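Long-range contact in lysozyme (Asticcacaulis excentricus, PDB 6H9D), which probably serves in cell morphogenesis and stalk synthesis as the muramidase domain of SpmX, a detoxified relative of peptidoglycan-cleaving phage lysins: residues Gly30-Ala42 with Ala46-Asp60. Sequence-based numbering, arbitrary orientation. Where two conformers were deposited one is given.
Sequences GRWMIGYGHTFSA and ARVTAEDADALLRFD
His38 ties the loop after strand 32-35 to helix 50-71 through its ND1-H, which is donated to Asp60 OD2 at 2.9 Å. The carboxylate oxygen lies close to the imidazole plane and is met on its syn side, the two flat groups being turned only 25° apart. With CG anti to the backbone N (chi1 176°), the His38 ring reaches the helix, where a methyl of Leu56, CD2, covers one face in a CH-pi contact, 4.0 Å from the ring centroid. Histidine suits the place because it can donate at ND1 and accept at NE2, here from Ser41 N, well out of the ring plane; NE2 also shares a hydrogen bond with Ser41 OG, and the ring's rotation is fixed. Asp60 OD1 accepts from a water held by Thr39 N. Phe40 CZ, at the ring edge, lies 3.6 Å from Phe59 CB. Nearer the helix start, Tyr36 CE2 rests 3.5 Å from Ala53 CB, and Gly35, with no side chain and a positive phi, brings its CA to 3.8 Å from Ala53 CB. Branched Ile34 sends CD1 to Val48 CG1 and CG2 to Leu56 CD1. The whole joins the small beta-hairpin lobe to the long helix, as in phage T4-type lysozymes.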
ATOM      1  N   GLY A  30       9.033   8.004  20.209  1.00 44.68           N
ATOM      2  CA  GLY A  30       9.298   7.073  21.315  1.00 45.01           C
ATOM      3  C   GLY A  30       8.771   5.659  21.056  1.00 51.68           C
ATOM      4  O   GLY A  30       9.125   4.708  21.760  1.00 44.54           O
ATOM      5  N   ARG A  31       7.879   5.514  20.066  1.00 45.59           N
ATOM      6  CA  ARG A  31       7.343   4.206  19.683  1.00 39.32           C
ATOM      7  C   ARG A  31       8.451   3.386  19.022  1.00 42.41           C
ATOM      8  O   ARG A  31       9.488   3.930  18.626  1.00 45.31           O
ATOM      9  CB  ARG A  31       6.194   4.357  18.685  1.00 38.95           C
ATOM     10  CG  ARG A  31       4.939   5.010  19.248  1.00 38.56           C
ATOM     11  CD  ARG A  31       3.834   5.090  18.211  1.00 38.83           C
ATOM     12  NE  ARG A  31       4.279   5.734  16.969  1.00 38.88           N
ATOM     13  CZ  ARG A  31       3.851   5.447  15.746  1.00 42.55           C
ATOM     14  NH1 ARG A  31       2.977   4.469  15.542  1.00 39.83           N
ATOM     15  NH2 ARG A  31       4.305   6.148  14.720  1.00 43.45           N
ATOM     16  N   TRP A  32       8.204   2.079  18.886  1.00 38.32           N
ATOM     17  CA  TRP A  32       9.135   1.161  18.270  1.00 37.05           C
ATOM     18  C   TRP A  32       8.593   0.669  16.929  1.00 39.21           C
ATOM     19  O   TRP A  32       7.379   0.574  16.735  1.00 40.70           O
ATOM     20  CB  TRP A  32       9.454   0.025  19.239  1.00 36.12           C
ATOM     21  CG  TRP A  32      10.173   0.538  20.448  1.00 40.98           C
ATOM     22  CD1 TRP A  32       9.623   1.147  21.539  1.00 42.79           C
ATOM     23  CD2 TRP A  32      11.598   0.551  20.661  1.00 45.95           C
ATOM     24  NE1 TRP A  32      10.604   1.534  22.411  1.00 41.92           N
ATOM     25  CE2 TRP A  32      11.824   1.167  21.910  1.00 47.20           C
ATOM     26  CE3 TRP A  32      12.697   0.108  19.920  1.00 42.08           C
ATOM     27  CZ2 TRP A  32      13.105   1.347  22.429  1.00 45.56           C
ATOM     28  CZ3 TRP A  32      13.964   0.272  20.440  1.00 49.44           C
ATOM     29  CH2 TRP A  32      14.162   0.892  21.674  1.00 45.54           C
ATOM     30  N   MET A  33       9.514   0.389  16.000  1.00 37.05           N
ATOM     31  CA  MET A  33       9.194  -0.093  14.675  0.50 35.82           C
ATOM     32  C   MET A  33       9.969  -1.392  14.431  1.00 36.96           C
ATOM     33  O   MET A  33      11.090  -1.537  14.887  1.00 35.88           O
ATOM     34  CB  MET A  33       9.566   0.949  13.615  0.50 35.94           C
ATOM     35  CG  MET A  33       8.916   0.714  12.251  0.50 38.67           C
ATOM     36  SD  MET A  33       9.037   2.093  11.033  0.50 34.58           S
ATOM     37  CE  MET A  33       7.645   3.136  11.470  0.50 41.01           C
ATOM     38  N   ILE A  34       9.353  -2.328  13.703  1.00 37.09           N
ATOM     39  CA  ILE A  34       9.994  -3.593  13.398  1.00 32.16           C
ATOM     40  C   ILE A  34       9.405  -4.146  12.096  1.00 36.55           C
ATOM     41  O   ILE A  34       8.344  -3.711  11.640  1.00 33.55           O
ATOM     42  CB  ILE A  34       9.835  -4.569  14.580  1.00 35.34           C
ATOM     43  CG1 ILE A  34      10.907  -5.660  14.559  1.00 36.14           C
ATOM     44  CG2 ILE A  34       8.420  -5.164  14.624  1.00 34.13           C
ATOM     45  CD1 ILE A  34      10.986  -6.483  15.841  1.00 36.13           C
ATOM     46  N   GLY A  35      10.094  -5.123  11.518  1.00 31.57           N
ATOM     47  CA  GLY A  35       9.568  -5.838  10.371  1.00 34.41           C
ATOM     48  C   GLY A  35       9.518  -4.904   9.177  1.00 34.21           C
ATOM     49  O   GLY A  35      10.511  -4.233   8.883  1.00 37.90           O
ATOM     50  N   TYR A  36       8.357  -4.831   8.518  1.00 30.22           N
ATOM     51  CA  TYR A  36       8.146  -3.959   7.378  1.00 31.12           C
ATOM     52  C   TYR A  36       7.346  -2.723   7.801  1.00 32.87           C
ATOM     53  O   TYR A  36       6.220  -2.553   7.391  1.00 37.20           O
ATOM     54  CB  TYR A  36       7.419  -4.721   6.268  1.00 36.43           C
ATOM     55  CG  TYR A  36       8.153  -5.949   5.797  1.00 35.06           C
ATOM     56  CD1 TYR A  36       9.336  -5.854   5.077  1.00 39.76           C
ATOM     57  CD2 TYR A  36       7.668  -7.207   6.084  1.00 30.58           C
ATOM     58  CE1 TYR A  36      10.022  -6.988   4.670  1.00 43.90           C
ATOM     59  CE2 TYR A  36       8.333  -8.347   5.681  1.00 36.46           C
ATOM     60  CZ  TYR A  36       9.526  -8.237   4.992  1.00 36.26           C
ATOM     61  OH  TYR A  36      10.145  -9.374   4.583  1.00 42.09           O
ATOM     62  N   GLY A  37       7.927  -1.933   8.695  1.00 31.56           N
ATOM     63  CA  GLY A  37       7.322  -0.688   9.193  1.00 31.05           C
ATOM     64  C   GLY A  37       6.212  -0.920  10.194  1.00 35.51           C
ATOM     65  O   GLY A  37       5.379  -0.059  10.318  1.00 33.30           O
ATOM     66  N   HIS A  38       6.226  -2.051  10.887  1.00 37.04           N
ATOM     67  CA  HIS A  38       5.162  -2.376  11.868  1.00 32.09           C
ATOM     68  C   HIS A  38       5.396  -1.633  13.186  1.00 34.62           C
ATOM     69  O   HIS A  38       6.529  -1.593  13.617  1.00 32.68           O
ATOM     70  CB  HIS A  38       5.048  -3.885  12.070  1.00 29.96           C
ATOM     71  CG  HIS A  38       4.050  -4.244  13.110  1.00 33.66           C
ATOM     72  ND1 HIS A  38       2.726  -4.310  12.852  1.00 30.65           N
ATOM     73  CD2 HIS A  38       4.176  -4.482  14.421  1.00 31.08           C
ATOM     74  CE1 HIS A  38       2.088  -4.617  13.942  1.00 29.62           C
ATOM     75  NE2 HIS A  38       2.942  -4.722  14.899  1.00 32.85           N
ATOM     76  N   THR A  39       4.337  -1.124  13.809  1.00 30.81           N
ATOM     77  CA  THR A  39       4.510  -0.378  15.073  1.00 30.90           C
ATOM     78  C   THR A  39       3.520  -0.787  16.166  1.00 35.80           C
ATOM     79  O   THR A  39       3.915  -0.795  17.289  1.00 30.02           O
ATOM     80  CB  THR A  39       4.321   1.123  14.842  1.00 33.78           C
ATOM     81  OG1 THR A  39       3.029   1.327  14.290  1.00 31.52           O
ATOM     82  CG2 THR A  39       5.374   1.731  13.944  1.00 37.36           C
ATOM     83  N   PHE A  40       2.285  -1.116  15.817  1.00 30.07           N
ATOM     84  CA  PHE A  40       1.226  -1.320  16.841  1.00 30.09           C
ATOM     85  C   PHE A  40       1.610  -2.304  17.953  1.00 30.17           C
ATOM     86  O   PHE A  40       1.260  -2.020  19.067  1.00 30.51           O
ATOM     87  CB  PHE A  40      -0.160  -1.439  16.210  1.00 28.52           C
ATOM     88  CG  PHE A  40      -0.553  -2.792  15.688  1.00 26.22           C
ATOM     89  CD1 PHE A  40      -0.780  -3.844  16.547  1.00 27.66           C
ATOM     90  CD2 PHE A  40      -0.751  -3.000  14.340  1.00 28.81           C
ATOM     91  CE1 PHE A  40      -1.181  -5.074  16.064  1.00 27.60           C
ATOM     92  CE2 PHE A  40      -1.146  -4.235  13.862  1.00 28.90           C
ATOM     93  CZ  PHE A  40      -1.354  -5.272  14.725  1.00 30.38           C
ATOM     94  N   SER A  41       2.287  -3.406  17.641  1.00 26.80           N
ATOM     95  CA  SER A  41       2.705  -4.370  18.690  1.00 30.24           C
ATOM     96  C   SER A  41       4.237  -4.434  18.793  1.00 31.27           C
ATOM     97  O   SER A  41       4.730  -5.315  19.469  1.00 30.92           O
ATOM     98  CB  SER A  41       2.109  -5.719  18.466  1.00 27.39           C
ATOM     99  OG  SER A  41       2.695  -6.347  17.349  1.00 29.41           O
ATOM    100  N   ALA A  42       4.953  -3.531  18.115  1.00 34.59           N
ATOM    101  CA  ALA A  42       6.428  -3.505  18.198  1.00 33.19           C
ATOM    102  C   ALA A  42       6.833  -2.876  19.530  1.00 31.12           C
ATOM    103  O   ALA A  42       6.317  -1.833  19.870  1.00 30.54           O
ATOM    104  CB  ALA A  42       7.032  -2.780  17.036  1.00 33.92           C
ATOM    105  N   ALA A  46      12.369  -6.278  20.753  1.00 38.58           N
ATOM    106  CA  ALA A  46      11.708  -7.329  19.952  1.00 35.10           C
ATOM    107  C   ALA A  46      12.552  -7.683  18.728  1.00 33.38           C
ATOM    108  O   ALA A  46      13.254  -6.835  18.230  1.00 36.08           O
ATOM    109  CB  ALA A  46      10.329  -6.890  19.551  1.00 36.08           C
ATOM    110  N   ARG A  47      12.476  -8.933  18.301  1.00 41.59           N
ATOM    111  CA  ARG A  47      13.213  -9.411  17.109  1.00 50.04           C
ATOM    112  C   ARG A  47      12.228 -10.197  16.239  1.00 44.80           C
ATOM    113  O   ARG A  47      11.347 -10.836  16.804  1.00 40.67           O
ATOM    114  CB  ARG A  47      14.404 -10.282  17.522  1.00 53.80           C
ATOM    115  CG  ARG A  47      15.493  -9.577  18.320  1.00 65.74           C
ATOM    116  CD  ARG A  47      16.662 -10.496  18.681  1.00 74.16           C
ATOM    117  NE  ARG A  47      18.009  -9.929  18.604  1.00 79.70           N
ATOM    118  CZ  ARG A  47      19.139 -10.634  18.556  1.00 79.56           C
ATOM    119  NH1 ARG A  47      19.109 -11.944  18.383  1.00 72.22           N
ATOM    120  NH2 ARG A  47      20.305 -10.030  18.673  1.00 78.10           N
ATOM    121  N   VAL A  48      12.378 -10.134  14.918  1.00 36.25           N
ATOM    122  CA  VAL A  48      11.459 -10.895  14.030  1.00 37.96           C
ATOM    123  C   VAL A  48      12.229 -11.613  12.929  1.00 40.68           C
ATOM    124  O   VAL A  48      13.235 -11.108  12.479  1.00 37.66           O
ATOM    125  CB  VAL A  48      10.420  -9.987  13.353  1.00 37.31           C
ATOM    126  CG1 VAL A  48       9.405  -9.416  14.312  1.00 39.54           C
ATOM    127  CG2 VAL A  48      11.081  -8.896  12.551  1.00 35.53           C
ATOM    128  N   THR A  49      11.708 -12.763  12.528  1.00 41.04           N
ATOM    129  CA  THR A  49      12.203 -13.455  11.318  1.00 42.25           C
ATOM    130  C   THR A  49      11.421 -12.897  10.122  1.00 43.89           C
ATOM    131  O   THR A  49      10.433 -12.175  10.325  1.00 36.80           O
ATOM    132  CB  THR A  49      11.918 -14.956  11.380  1.00 39.83           C
ATOM    133  OG1 THR A  49      10.513 -15.133  11.474  1.00 39.82           O
ATOM    134  CG2 THR A  49      12.564 -15.628  12.564  1.00 41.01           C
ATOM    135  N   ALA A  50      11.847 -13.235   8.910  1.00 40.51           N
ATOM    136  CA  ALA A  50      11.104 -12.790   7.719  1.00 42.53           C
ATOM    137  C   ALA A  50       9.662 -13.294   7.839  1.00 39.32           C
ATOM    138  O   ALA A  50       8.779 -12.568   7.506  1.00 38.74           O
ATOM    139  CB  ALA A  50      11.784 -13.310   6.487  1.00 47.22           C
ATOM    140  N   GLU A  51       9.473 -14.505   8.351  1.00 42.58           N
ATOM    141  CA  GLU A  51       8.128 -15.130   8.573  1.00 43.94           C
ATOM    142  C   GLU A  51       7.289 -14.269   9.541  1.00 38.75           C
ATOM    143  O   GLU A  51       6.105 -13.994   9.310  1.00 34.67           O
ATOM    144  CB  GLU A  51       8.291 -16.561   9.121  1.00 48.42           C
ATOM    145  CG  GLU A  51       7.232 -17.569   8.679  1.00 63.29           C
ATOM    146  CD  GLU A  51       7.028 -18.785   9.594  1.00 71.63           C
ATOM    147  OE1 GLU A  51       7.989 -19.191  10.276  1.00 57.91           O
ATOM    148  OE2 GLU A  51       5.882 -19.305   9.676  1.00 72.58           O
ATOM    149  N   ASP A  52       7.895 -13.858  10.656  1.00 37.16           N
ATOM    150  CA  ASP A  52       7.206 -13.034  11.657  1.00 33.21           C
ATOM    151  C   ASP A  52       6.816 -11.672  11.034  1.00 34.65           C
ATOM    152  O   ASP A  52       5.731 -11.151  11.269  1.00 29.71           O
ATOM    153  CB  ASP A  52       8.092 -12.794  12.880  1.00 35.87           C
ATOM    154  CG  ASP A  52       8.453 -14.003  13.734  1.00 44.51           C
ATOM    155  OD1 ASP A  52       7.821 -15.043  13.588  1.00 45.33           O
ATOM    156  OD2 ASP A  52       9.406 -13.887  14.522  1.00 43.16           O
ATOM    157  N   ALA A  53       7.726 -11.084  10.243  1.00 34.29           N
ATOM    158  CA  ALA A  53       7.510  -9.772   9.624  1.00 32.47           C
ATOM    159  C   ALA A  53       6.356  -9.864   8.611  1.00 31.37           C
ATOM    160  O   ALA A  53       5.571  -8.937   8.498  1.00 34.52           O
ATOM    161  CB  ALA A  53       8.781  -9.290   8.978  1.00 34.80           C
ATOM    162  N   ASP A  54       6.253 -11.004   7.912  1.00 34.72           N
ATOM    163  CA  ASP A  54       5.138 -11.266   6.969  1.00 31.39           C
ATOM    164  C   ASP A  54       3.809 -11.218   7.723  1.00 32.37           C
ATOM    165  O   ASP A  54       2.872 -10.588   7.278  1.00 28.79           O
ATOM    166  CB  ASP A  54       5.302 -12.605   6.246  1.00 33.91           C
ATOM    167  CG  ASP A  54       4.221 -12.853   5.208  1.00 36.57           C
ATOM    168  OD1 ASP A  54       3.174 -13.374   5.574  1.00 37.83           O
ATOM    169  OD2 ASP A  54       4.440 -12.500   4.037  1.00 36.94           O
ATOM    170  N   ALA A  55       3.761 -11.887   8.885  1.00 31.39           N
ATOM    171  CA  ALA A  55       2.556 -11.934   9.685  1.00 32.57           C
ATOM    172  C   ALA A  55       2.156 -10.518  10.105  1.00 26.81           C
ATOM    173  O   ALA A  55       1.013 -10.155   9.957  1.00 28.12           O
ATOM    174  CB  ALA A  55       2.747 -12.840  10.873  1.00 36.81           C
ATOM    175  N   LEU A  56       3.113  -9.726  10.592  1.00 26.45           N
ATOM    176  CA  LEU A  56       2.840  -8.382  11.063  1.00 26.36           C
ATOM    177  C   LEU A  56       2.384  -7.472   9.917  1.00 29.36           C
ATOM    178  O   LEU A  56       1.515  -6.621  10.103  1.00 32.79           O
ATOM    179  CB  LEU A  56       4.088  -7.820  11.754  1.00 28.19           C
ATOM    180  CG  LEU A  56       4.525  -8.577  13.012  1.00 30.98           C
ATOM    181  CD1 LEU A  56       5.885  -8.104  13.470  1.00 39.25           C
ATOM    182  CD2 LEU A  56       3.506  -8.415  14.130  1.00 30.89           C
ATOM    183  N   LEU A  57       2.981  -7.627   8.737  1.00 28.35           N
ATOM    184  CA  LEU A  57       2.584  -6.835   7.578  1.00 29.93           C
ATOM    185  C   LEU A  57       1.118  -7.168   7.252  1.00 29.15           C
ATOM    186  O   LEU A  57       0.330  -6.263   6.997  1.00 26.55           O
ATOM    187  CB  LEU A  57       3.541  -7.092   6.399  1.00 27.56           C
ATOM    188  CG  LEU A  57       3.115  -6.508   5.045  1.00 29.63           C
ATOM    189  CD1 LEU A  57       2.962  -4.992   5.118  1.00 33.99           C
ATOM    190  CD2 LEU A  57       4.099  -6.893   3.957  1.00 33.11           C
ATOM    191  N   ARG A  58       0.731  -8.449   7.333  1.00 32.70           N
ATOM    192  CA  ARG A  58      -0.655  -8.830   7.027  1.00 31.65           C
ATOM    193  C   ARG A  58      -1.597  -8.204   8.061  1.00 32.57           C
ATOM    194  O   ARG A  58      -2.707  -7.841   7.720  1.00 30.35           O
ATOM    195  CB  ARG A  58      -0.801 -10.353   6.932  1.00 29.45           C
ATOM    196  CG  ARG A  58      -0.107 -10.951   5.712  1.00 32.06           C
ATOM    197  CD  ARG A  58       0.109 -12.455   5.806  1.00 32.11           C
ATOM    198  NE  ARG A  58       0.651 -13.009   4.566  1.00 35.31           N
ATOM    199  CZ  ARG A  58      -0.109 -13.429   3.552  1.00 36.54           C
ATOM    200  NH1 ARG A  58      -1.418 -13.306   3.632  1.00 27.98           N
ATOM    201  NH2 ARG A  58       0.443 -13.957   2.476  1.00 28.94           N
ATOM    202  N   PHE A  59      -1.148  -8.038   9.312  1.00 28.92           N
ATOM    203  CA  PHE A  59      -1.966  -7.303  10.305  1.00 28.59           C
ATOM    204  C   PHE A  59      -2.157  -5.853   9.862  1.00 29.14           C
ATOM    205  O   PHE A  59      -3.239  -5.334   9.876  1.00 30.60           O
ATOM    206  CB  PHE A  59      -1.333  -7.294  11.692  1.00 27.32           C
ATOM    207  CG  PHE A  59      -1.259  -8.625  12.395  1.00 33.62           C
ATOM    208  CD1 PHE A  59      -2.106  -9.671  12.054  1.00 38.27           C
ATOM    209  CD2 PHE A  59      -0.354  -8.813  13.429  1.00 36.30           C
ATOM    210  CE1 PHE A  59      -2.019 -10.891  12.709  1.00 40.92           C
ATOM    211  CE2 PHE A  59      -0.280 -10.029  14.090  1.00 33.36           C
ATOM    212  CZ  PHE A  59      -1.126 -11.054  13.748  1.00 34.88           C
ATOM    213  N   ASP A  60      -1.067  -5.202   9.444  1.00 29.36           N
ATOM    214  CA  ASP A  60      -1.097  -3.796   9.059  1.00 29.14           C
ATOM    215  C   ASP A  60      -1.988  -3.622   7.811  1.00 26.58           C
ATOM    216  O   ASP A  60      -2.525  -2.553   7.568  1.00 30.32           O
ATOM    217  CB  ASP A  60       0.331  -3.269   8.872  1.00 29.70           C
ATOM    218  CG  ASP A  60       1.100  -3.134  10.184  1.00 35.67           C
ATOM    219  OD1 ASP A  60       0.448  -2.900  11.216  1.00 32.18           O
ATOM    220  OD2 ASP A  60       2.341  -3.306  10.179  1.00 33.33           O
TER
HETATM  221  O   HOH W   1       4.243  -4.220   8.765  1.00 29.18           O
HETATM  222  O   HOH W   2       6.168  -6.284   9.208  1.00 30.84           O
HETATM  223  O   HOH W   3       8.965 -11.544   5.051  1.00 42.03           O
HETATM  224  O   HOH W   4       1.445  -1.085  12.876  1.00 32.74           O